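Local coordinates for protein GH127 beta-L-arabinofuranoside (PDB 4QK0) that probably hydrolyses beta-L-arabinofuranosides, releasing beta-linked L-arabinose from arabinose-containing sugars as a retaining-type glycoside hydrolase of family 127, at residues I194-L199 / A269-T274; P240-Y243 / R248-Q251; F315-T320 / Y331-A336. All coordinates share one frame; numbering follows the deposited sequence.

Contact 1: residues I194-L199 / A269-T274; sequences IELALL and ALYMYT
L196 reaches across to Y271 and T274 with a single methyl group. Its CD2 lies 3.7 Å from Y271 O and 3.9 Å from Y271 CB, where the tyrosine side chain leaves its helix. The same methyl is 4.1 Å from T274 CG2, one turn further along. CG of L196 sits between its own backbone N and carbonyl carbon (chi1 69°), which carries CD2 out toward helix 266-283. No direct hydrogen bond joins the two helices, but a water does. It accepts from L196 N at 3.0 Å and donates to Y271 O at 3.2 Å. It also donates to E195 OE1, so three groups hold it in place. E195 OE1 takes a further bond from E193 N, which steadies the carboxylate. On the other helix, T274 OG1 donates to L270 O at 2.8 Å. T274 N reaches that carbonyl from the opposite face of its plane. The hydroxyl is thus tied to its own helix, and CG2 is the part of T274 that meets L196. The pair is buried in the helical catalytic domain. Helix 140-158 touches L196, helix 208-220 packs on E195, and helix 334-350 lies against Y271 and T274.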
loop_
_atom_site.group_PDB
_atom_site.type_symbol
_atom_site.label_atom_id
_atom_site.label_comp_id
_atom_site.label_asym_id
_atom_site.label_seq_id
_atom_site.Cartn_x
_atom_site.Cartn_y
_atom_site.Cartn_z
ATOM N N ILE A 194 20.472 -24.060 -6.475
ATOM C CA ILE A 194 21.307 -25.222 -6.858
ATOM C C ILE A 194 22.298 -24.824 -7.956
ATOM O O ILE A 194 23.456 -25.272 -7.952
ATOM C CB ILE A 194 20.449 -26.425 -7.297
ATOM C CG1 ILE A 194 21.291 -27.702 -7.455
ATOM C CG2 ILE A 194 19.735 -26.169 -8.603
ATOM C CD1 ILE A 194 21.940 -28.169 -6.197
ATOM N N GLU A 195 21.893 -23.877 -8.798
ATOM C CA GLU A 195 22.726 -23.470 -9.919
ATOM C C GLU A 195 24.007 -22.773 -9.444
ATOM O O GLU A 195 25.126 -23.182 -9.839
ATOM C CB GLU A 195 21.954 -22.629 -10.895
ATOM C CG GLU A 195 20.671 -23.277 -11.342
ATOM C CD GLU A 195 19.438 -22.921 -10.474
ATOM O OE1 GLU A 195 19.625 -22.370 -9.360
ATOM O OE2 GLU A 195 18.296 -23.172 -10.954
ATOM N N LEU A 196 23.895 -21.807 -8.538
ATOM C CA LEU A 196 25.119 -21.178 -8.022
ATOM C C LEU A 196 25.948 -22.124 -7.120
ATOM O O LEU A 196 27.167 -22.033 -7.050
ATOM C CB LEU A 196 24.806 -19.845 -7.319
ATOM C CG LEU A 196 24.030 -19.866 -5.982
ATOM C CD1 LEU A 196 24.962 -20.056 -4.822
ATOM C CD2 LEU A 196 23.253 -18.569 -5.750
ATOM N N ALA A 197 25.267 -23.023 -6.414
ATOM C CA ALA A 197 25.946 -23.927 -5.547
ATOM C C ALA A 197 26.812 -24.913 -6.345
ATOM O O ALA A 197 27.945 -25.164 -6.016
ATOM C CB ALA A 197 24.928 -24.705 -4.711
ATOM N N LEU A 198 26.244 -25.456 -7.390
ATOM C CA LEU A 198 26.980 -26.325 -8.310
ATOM C C LEU A 198 28.222 -25.679 -8.895
ATOM O O LEU A 198 29.229 -26.348 -9.039
ATOM C CB LEU A 198 26.070 -26.824 -9.439
ATOM C CG LEU A 198 25.077 -27.878 -9.004
ATOM C CD1 LEU A 198 24.058 -28.194 -10.088
ATOM C CD2 LEU A 198 25.789 -29.165 -8.574
ATOM N N LEU A 199 28.205 -24.389 -9.175
ATOM C CA LEU A 199 29.439 -23.717 -9.610
ATOM C C LEU A 199 30.498 -23.788 -8.548
ATOM O O LEU A 199 31.664 -23.930 -8.842
ATOM C CB LEU A 199 29.230 -22.235 -9.959
ATOM C CG LEU A 199 28.235 -21.895 -11.042
ATOM C CD1 LEU A 199 28.257 -20.396 -11.366
ATOM C CD2 LEU A 199 28.577 -22.681 -12.296
ATOM N N ALA A 269 15.292 -14.321 -7.869
ATOM C CA ALA A 269 15.849 -13.714 -9.059
ATOM C C ALA A 269 17.353 -13.530 -8.924
ATOM O O ALA A 269 18.101 -13.775 -9.883
ATOM C CB ALA A 269 15.179 -12.370 -9.348
ATOM N N LEU A 270 17.777 -12.988 -7.795
ATOM C CA LEU A 270 19.157 -12.625 -7.662
ATOM C C LEU A 270 20.057 -13.878 -7.526
ATOM O O LEU A 270 21.175 -13.845 -7.987
ATOM C CB LEU A 270 19.357 -11.707 -6.486
ATOM C CG LEU A 270 18.691 -10.325 -6.586
ATOM C CD1 LEU A 270 18.899 -9.594 -5.300
ATOM C CD2 LEU A 270 19.200 -9.471 -7.683
ATOM N N TYR A 271 19.553 -14.946 -6.922
ATOM C CA TYR A 271 20.274 -16.201 -6.924
ATOM C C TYR A 271 20.431 -16.745 -8.358
ATOM O O TYR A 271 21.467 -17.290 -8.720
ATOM C CB TYR A 271 19.575 -17.250 -6.065
ATOM C CG TYR A 271 19.755 -17.151 -4.586
ATOM C CD1 TYR A 271 20.441 -16.104 -3.990
ATOM C CD2 TYR A 271 19.236 -18.152 -3.746
ATOM C CE1 TYR A 271 20.598 -16.022 -2.590
ATOM C CE2 TYR A 271 19.368 -18.053 -2.353
ATOM C CZ TYR A 271 20.040 -16.990 -1.782
ATOM O OH TYR A 271 20.193 -16.898 -0.403
HETATM N N MSE A 272 19.401 -16.579 -9.162
HETATM C CA MSE A 272 19.447 -17.004 -10.540
HETATM C C MSE A 272 20.453 -16.177 -11.285
HETATM O O MSE A 272 21.293 -16.722 -12.003
HETATM C CB MSE A 272 18.116 -16.918 -11.249
HETATM C CG MSE A 272 18.138 -17.562 -12.648
HETATM SE SE MSE A 272 16.393 -17.399 -13.511
HETATM C CE MSE A 272 16.515 -15.456 -13.715
ATOM N N TYR A 273 20.430 -14.875 -11.096
ATOM C CA TYR A 273 21.370 -14.034 -11.796
ATOM C C TYR A 273 22.767 -14.348 -11.393
ATOM O O TYR A 273 23.714 -14.190 -12.184
ATOM C CB TYR A 273 21.103 -12.548 -11.588
ATOM C CG TYR A 273 19.653 -12.090 -11.882
ATOM C CD1 TYR A 273 18.835 -12.752 -12.771
ATOM C CD2 TYR A 273 19.139 -10.972 -11.233
ATOM C CE1 TYR A 273 17.546 -12.310 -13.030
ATOM C CE2 TYR A 273 17.847 -10.526 -11.494
ATOM C CZ TYR A 273 17.054 -11.204 -12.375
ATOM O OH TYR A 273 15.787 -10.730 -12.595
ATOM N N THR A 274 22.948 -14.675 -10.133
ATOM C CA THR A 274 24.280 -14.924 -9.634
ATOM C C THR A 274 24.861 -16.189 -10.392
ATOM O O THR A 274 25.980 -16.170 -10.844
ATOM C CB THR A 274 24.230 -15.171 -8.147
ATOM O OG1 THR A 274 23.880 -13.965 -7.445
ATOM C CG2 THR A 274 25.573 -15.691 -7.608
HETATM O O HOH W 1 21.198 -20.434 -8.346
#

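Contact 2: residues P240-Y243 / R248-Q251; sequences PFWY and RYHQ
An aromatic cluster joins F241, W242 and Y243 to Y249 and H250, with Y249 at its centre. All three rings of 240-243 lie on the same side of the Y249 ring plane. W242 meets Y249 edge-to-face: the six-membered ring turns its edge to the tyrosine face, with the planes at 70° and CZ2 3.7 Å from Y249 CZ. Y243 meets Y249 nearer its backbone, at CB and CD1. Y243 CD2 is 3.5 Å from Y249 CB, and Y249 CD1 lies over the Y243 face near the rim. CG of Y243 is anti to its backbone N (chi1 -177°), which swings the ring toward Y249. Both segments belong to the long loop between helix 227-234 and strand 264-265 of the catalytic domain, a fold of the six-hairpin class. The chain doubles back here, and the four intervening residues are neither helix nor strand. F241 fills the other flank. Y249 CD2 lies at the edge of the F241 ring, 4.1 Å from F241 CE2. F241 CZ also comes within 3.5 Å of H250 CE1, with the two planes oblique at 47°. H250 in turn has Y249 CD2 over the centre of its ring, so neighbouring side chains also pack together. A backbone bond from Q251 N to R248 O of 3.0 Å tightens the turn. Beyond the segments, F228 meets H250, while H265 meets the Y249 ring and bonds to its backbone.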
loop_
_atom_site.group_PDB
_atom_site.type_symbol
_atom_site.label_atom_id
_atom_site.label_comp_id
_atom_site.label_asym_id
_atom_site.label_seq_id
_atom_site.Cartn_x
_atom_site.Cartn_y
_atom_site.Cartn_z
ATOM N N PRO A 240 -5.450 -22.287 -9.533
ATOM C CA PRO A 240 -4.489 -21.363 -10.151
ATOM C C PRO A 240 -3.357 -21.028 -9.159
ATOM O O PRO A 240 -3.541 -21.087 -7.929
ATOM C CB PRO A 240 -5.344 -20.134 -10.509
ATOM C CG PRO A 240 -6.616 -20.249 -9.710
ATOM C CD PRO A 240 -6.730 -21.644 -9.155
ATOM N N PHE A 241 -2.169 -20.744 -9.671
ATOM C CA PHE A 241 -1.079 -20.344 -8.771
ATOM C C PHE A 241 -1.484 -19.035 -8.009
ATOM O O PHE A 241 -2.040 -18.131 -8.610
ATOM C CB PHE A 241 0.260 -20.209 -9.546
ATOM C CG PHE A 241 1.464 -20.096 -8.636
ATOM C CD1 PHE A 241 1.810 -21.144 -7.801
ATOM C CD2 PHE A 241 2.215 -18.936 -8.592
ATOM C CE1 PHE A 241 2.886 -21.029 -6.914
ATOM C CE2 PHE A 241 3.277 -18.818 -7.742
ATOM C CZ PHE A 241 3.619 -19.872 -6.887
ATOM N N TRP A 242 -1.219 -18.957 -6.702
ATOM C CA TRP A 242 -1.626 -17.791 -5.899
ATOM C C TRP A 242 -1.060 -16.459 -6.425
ATOM O O TRP A 242 -1.736 -15.435 -6.324
ATOM C CB TRP A 242 -1.274 -17.965 -4.414
ATOM C CG TRP A 242 0.206 -18.071 -4.138
ATOM C CD1 TRP A 242 0.962 -19.226 -4.139
ATOM C CD2 TRP A 242 1.122 -16.999 -3.860
ATOM N NE1 TRP A 242 2.279 -18.937 -3.893
ATOM C CE2 TRP A 242 2.421 -17.584 -3.724
ATOM C CE3 TRP A 242 0.984 -15.605 -3.752
ATOM C CZ2 TRP A 242 3.565 -16.824 -3.415
ATOM C CZ3 TRP A 242 2.135 -14.831 -3.459
ATOM C CH2 TRP A 242 3.405 -15.447 -3.292
ATOM N N TYR A 243 0.166 -16.458 -6.962
ATOM C CA TYR A 243 0.773 -15.206 -7.433
ATOM C C TYR A 243 0.245 -14.868 -8.810
ATOM O O TYR A 243 0.309 -15.670 -9.722
ATOM C CB TYR A 243 2.287 -15.326 -7.479
ATOM C CG TYR A 243 3.041 -14.080 -7.888
ATOM C CD1 TYR A 243 3.316 -13.072 -6.974
ATOM C CD2 TYR A 243 3.552 -13.946 -9.167
ATOM C CE1 TYR A 243 4.027 -11.929 -7.334
ATOM C CE2 TYR A 243 4.276 -12.820 -9.532
ATOM C CZ TYR A 243 4.504 -11.800 -8.615
ATOM O OH TYR A 243 5.235 -10.683 -8.989
ATOM N N ARG A 248 6.252 -15.861 -13.508
ATOM C CA ARG A 248 7.164 -14.746 -13.209
ATOM C C ARG A 248 7.665 -14.774 -11.785
ATOM O O ARG A 248 8.791 -14.365 -11.511
ATOM C CB ARG A 248 6.471 -13.409 -13.435
ATOM C CG ARG A 248 6.142 -13.178 -14.901
ATOM C CD ARG A 248 5.047 -12.138 -15.045
ATOM N NE ARG A 248 5.501 -10.839 -14.587
ATOM C CZ ARG A 248 6.061 -9.911 -15.366
ATOM N NH1 ARG A 248 6.289 -10.174 -16.652
ATOM N NH2 ARG A 248 6.410 -8.710 -14.850
ATOM N N TYR A 249 6.853 -15.276 -10.867
ATOM C CA TYR A 249 7.301 -15.353 -9.467
ATOM C C TYR A 249 8.632 -16.088 -9.339
ATOM O O TYR A 249 9.534 -15.645 -8.616
ATOM C CB TYR A 249 6.279 -16.104 -8.656
ATOM C CG TYR A 249 6.627 -16.301 -7.195
ATOM C CD1 TYR A 249 6.484 -15.270 -6.284
ATOM C CD2 TYR A 249 6.998 -17.555 -6.712
ATOM C CE1 TYR A 249 6.759 -15.441 -4.936
ATOM C CE2 TYR A 249 7.244 -17.772 -5.338
ATOM C CZ TYR A 249 7.129 -16.710 -4.467
ATOM O OH TYR A 249 7.383 -16.854 -3.161
ATOM N N HIS A 250 8.736 -17.194 -10.074
ATOM C CA HIS A 250 9.960 -18.045 -10.086
ATOM C C HIS A 250 10.940 -17.714 -11.247
ATOM O O HIS A 250 11.908 -18.432 -11.446
ATOM C CB HIS A 250 9.592 -19.507 -10.284
ATOM C CG HIS A 250 8.455 -19.970 -9.459
ATOM N ND1 HIS A 250 7.143 -19.894 -9.890
ATOM C CD2 HIS A 250 8.417 -20.550 -8.238
ATOM C CE1 HIS A 250 6.343 -20.380 -8.953
ATOM N NE2 HIS A 250 7.092 -20.832 -7.969
ATOM N N GLN A 251 10.672 -16.645 -11.994
ATOM C CA GLN A 251 11.451 -16.289 -13.180
ATOM C C GLN A 251 11.590 -17.490 -14.145
ATOM O O GLN A 251 12.637 -17.693 -14.741
ATOM C CB GLN A 251 12.835 -15.727 -12.803
ATOM C CG GLN A 251 12.770 -14.497 -11.893
ATOM C CD GLN A 251 12.631 -14.825 -10.403
ATOM O OE1 GLN A 251 13.010 -15.915 -9.957
ATOM N NE2 GLN A 251 12.094 -13.885 -9.636
#

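Contact 3: residues F315-T320 / Y331-A336; sequences FGESFT and YAETCA
E317 lies across one face of the Y331 ring and ends at the ring's hydroxyl. Its CA stands over that face in a CH-pi contact, 4.2 Å from the ring centroid and 22° off the normal. CB and CG continue along the CE2 side, and CG is 3.5 Å from Y331 CE2. CG of E317 is anti to the carbonyl carbon (chi1 -43°), and the extended chain beyond it carries the carboxylate to the end of the ring. There Y331 OH donates to E317 OE1 at 2.6 Å. OE1 accepts with its anti lone pair, the one away from OE2. The carboxylate and ring planes stand 71° apart. OE2 is held separately by H265 NE2, so both oxygens of E317 are gripped. The backbone beneath is irregular: E317 and S318 both face S313 in a G1 beta bulge, where the short strand 318-319 begins, and E317 takes a left-handed conformation. S318 OG turns back to donate to F315 O at 2.9 Å. E333 approaches from another direction. Its OE2 lies in the plane of the Y331 ring, at the edge, and comes 3.8 Å from E317 OE1, two carboxylate oxygens close together and not hydrogen-bonded. A water donates to E333 OE2 at 2.7 Å and to E317 O at 2.8 Å, linking the two residues. A leucine in place of Y331 would probably leave E317 OE1 without its hydroxyl donor and the carboxylate less firmly fixed in rotation. E333 is also the N-cap residue of helix 334-350. Two residues on, C335 touches C412; the two form a disulfide in another crystal structure of this protein but not here. At the far end of 315-320, the F315 ring stacks on H395 of the second subunit.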
loop_
_atom_site.group_PDB
_atom_site.type_symbol
_atom_site.label_atom_id
_atom_site.label_comp_id
_atom_site.label_asym_id
_atom_site.label_seq_id
_atom_site.Cartn_x
_atom_site.Cartn_y
_atom_site.Cartn_z
ATOM N N PHE A 315 3.595 -8.481 -1.582
ATOM C CA PHE A 315 2.917 -9.595 -2.188
ATOM C C PHE A 315 3.937 -10.265 -3.135
ATOM O O PHE A 315 4.333 -9.695 -4.154
ATOM C CB PHE A 315 1.712 -9.119 -2.975
ATOM C CG PHE A 315 0.897 -10.214 -3.547
ATOM C CD1 PHE A 315 0.150 -11.004 -2.745
ATOM C CD2 PHE A 315 0.863 -10.415 -4.939
ATOM C CE1 PHE A 315 -0.610 -12.015 -3.294
ATOM C CE2 PHE A 315 0.115 -11.420 -5.484
ATOM C CZ PHE A 315 -0.625 -12.230 -4.650
ATOM N N GLY A 316 4.356 -11.480 -2.778
ATOM C CA GLY A 316 5.393 -12.190 -3.549
ATOM C C GLY A 316 6.797 -11.725 -3.274
ATOM O O GLY A 316 7.706 -12.166 -3.946
ATOM N N GLU A 317 6.980 -10.829 -2.308
ATOM C CA GLU A 317 8.299 -10.347 -1.914
ATOM C C GLU A 317 9.121 -10.042 -3.153
ATOM O O GLU A 317 10.231 -10.523 -3.319
ATOM C CB GLU A 317 8.986 -11.378 -1.020
ATOM C CG GLU A 317 8.042 -11.966 0.031
ATOM C CD GLU A 317 8.686 -13.103 0.800
ATOM O OE1 GLU A 317 9.051 -12.938 1.966
ATOM O OE2 GLU A 317 8.858 -14.161 0.201
ATOM N N SER A 318 8.567 -9.184 -4.002
ATOM C CA SER A 318 8.943 -9.158 -5.375
ATOM C C SER A 318 9.293 -7.792 -5.930
ATOM O O SER A 318 8.967 -6.717 -5.368
ATOM C CB SER A 318 7.787 -9.769 -6.181
ATOM O OG SER A 318 6.604 -9.053 -5.918
ATOM N N PHE A 319 9.992 -7.858 -7.061
ATOM C CA PHE A 319 10.078 -6.756 -7.960
ATOM C C PHE A 319 8.693 -6.406 -8.467
ATOM O O PHE A 319 7.809 -7.262 -8.642
ATOM C CB PHE A 319 10.944 -7.118 -9.141
ATOM C CG PHE A 319 12.419 -7.261 -8.802
ATOM C CD1 PHE A 319 13.189 -6.164 -8.546
ATOM C CD2 PHE A 319 13.004 -8.514 -8.711
ATOM C CE1 PHE A 319 14.539 -6.286 -8.239
ATOM C CE2 PHE A 319 14.364 -8.649 -8.386
ATOM C CZ PHE A 319 15.134 -7.545 -8.143
ATOM N N THR A 320 8.507 -5.121 -8.730
ATOM C CA THR A 320 7.364 -4.662 -9.502
ATOM C C THR A 320 7.854 -4.240 -10.884
ATOM O O THR A 320 7.763 -5.016 -11.834
ATOM C CB THR A 320 6.605 -3.535 -8.789
ATOM O OG1 THR A 320 7.492 -2.461 -8.428
ATOM C CG2 THR A 320 5.992 -4.111 -7.539
ATOM N N TYR A 331 9.610 -3.697 0.425
ATOM C CA TYR A 331 9.884 -4.963 1.090
ATOM C C TYR A 331 11.371 -5.041 1.428
ATOM O O TYR A 331 11.742 -5.144 2.606
ATOM C CB TYR A 331 9.405 -6.104 0.260
ATOM C CG TYR A 331 9.117 -7.317 1.096
ATOM C CD1 TYR A 331 7.962 -7.419 1.865
ATOM C CD2 TYR A 331 9.985 -8.383 1.103
ATOM C CE1 TYR A 331 7.705 -8.558 2.634
ATOM C CE2 TYR A 331 9.734 -9.513 1.843
ATOM C CZ TYR A 331 8.606 -9.597 2.619
ATOM O OH TYR A 331 8.359 -10.771 3.322
ATOM N N ALA A 332 12.243 -4.980 0.426
ATOM C CA ALA A 332 13.709 -4.850 0.671
ATOM C C ALA A 332 14.213 -5.844 1.731
ATOM O O ALA A 332 14.830 -5.484 2.717
ATOM C CB ALA A 332 14.062 -3.455 1.045
ATOM N N GLU A 333 13.848 -7.086 1.518
ATOM C CA GLU A 333 14.184 -8.203 2.405
ATOM C C GLU A 333 15.700 -8.292 2.606
ATOM O O GLU A 333 16.490 -8.077 1.669
ATOM C CB GLU A 333 13.687 -9.464 1.750
ATOM C CG GLU A 333 13.741 -10.712 2.542
ATOM C CD GLU A 333 13.215 -11.936 1.770
ATOM O OE1 GLU A 333 13.523 -13.004 2.275
ATOM O OE2 GLU A 333 12.488 -11.885 0.739
ATOM N N THR A 334 16.086 -8.544 3.841
ATOM C CA THR A 334 17.470 -8.700 4.209
ATOM C C THR A 334 18.163 -9.699 3.266
ATOM O O THR A 334 19.198 -9.379 2.720
ATOM C CB THR A 334 17.589 -9.152 5.699
ATOM O OG1 THR A 334 16.944 -8.191 6.554
ATOM C CG2 THR A 334 19.035 -9.239 6.101
ATOM N N CYS A 335 17.544 -10.850 3.058
ATOM C CA CYS A 335 18.090 -11.887 2.215
ATOM C C CYS A 335 18.301 -11.438 0.753
ATOM O O CYS A 335 19.211 -11.910 0.090
ATOM C CB CYS A 335 17.219 -13.131 2.258
ATOM S SG CYS A 335 17.485 -14.039 3.766
ATOM N N ALA A 336 17.496 -10.494 0.273
ATOM C CA ALA A 336 17.627 -10.052 -1.107
ATOM C C ALA A 336 18.836 -9.166 -1.235
ATOM O O ALA A 336 19.476 -9.164 -2.273
ATOM C CB ALA A 336 16.395 -9.305 -1.572
HETATM O O HOH W 2 12.521 -10.855 -1.724
#

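All three contacts fall within the GH127 catalytic domain. Contact 2 is nested along the chain inside the loop closed by contact 1, and contact 3 follows both. Helix 266-283 is the common element. It carries one side of contact 1, and A269 and M272 pack on Q251 of contact 2. L270 and A269 reach A336 and F319 of contact 3. The centres of contacts 1 and 2 are about 19 Å apart, those of 1 and 3 about 17 Å, and those of 2 and 3 about 14 Å. Contacts 2 and 3 meet where Y249 and W242 pack on G316. Helix 266-283, within the helical catalytic domain, thus touches residues of both loop regions.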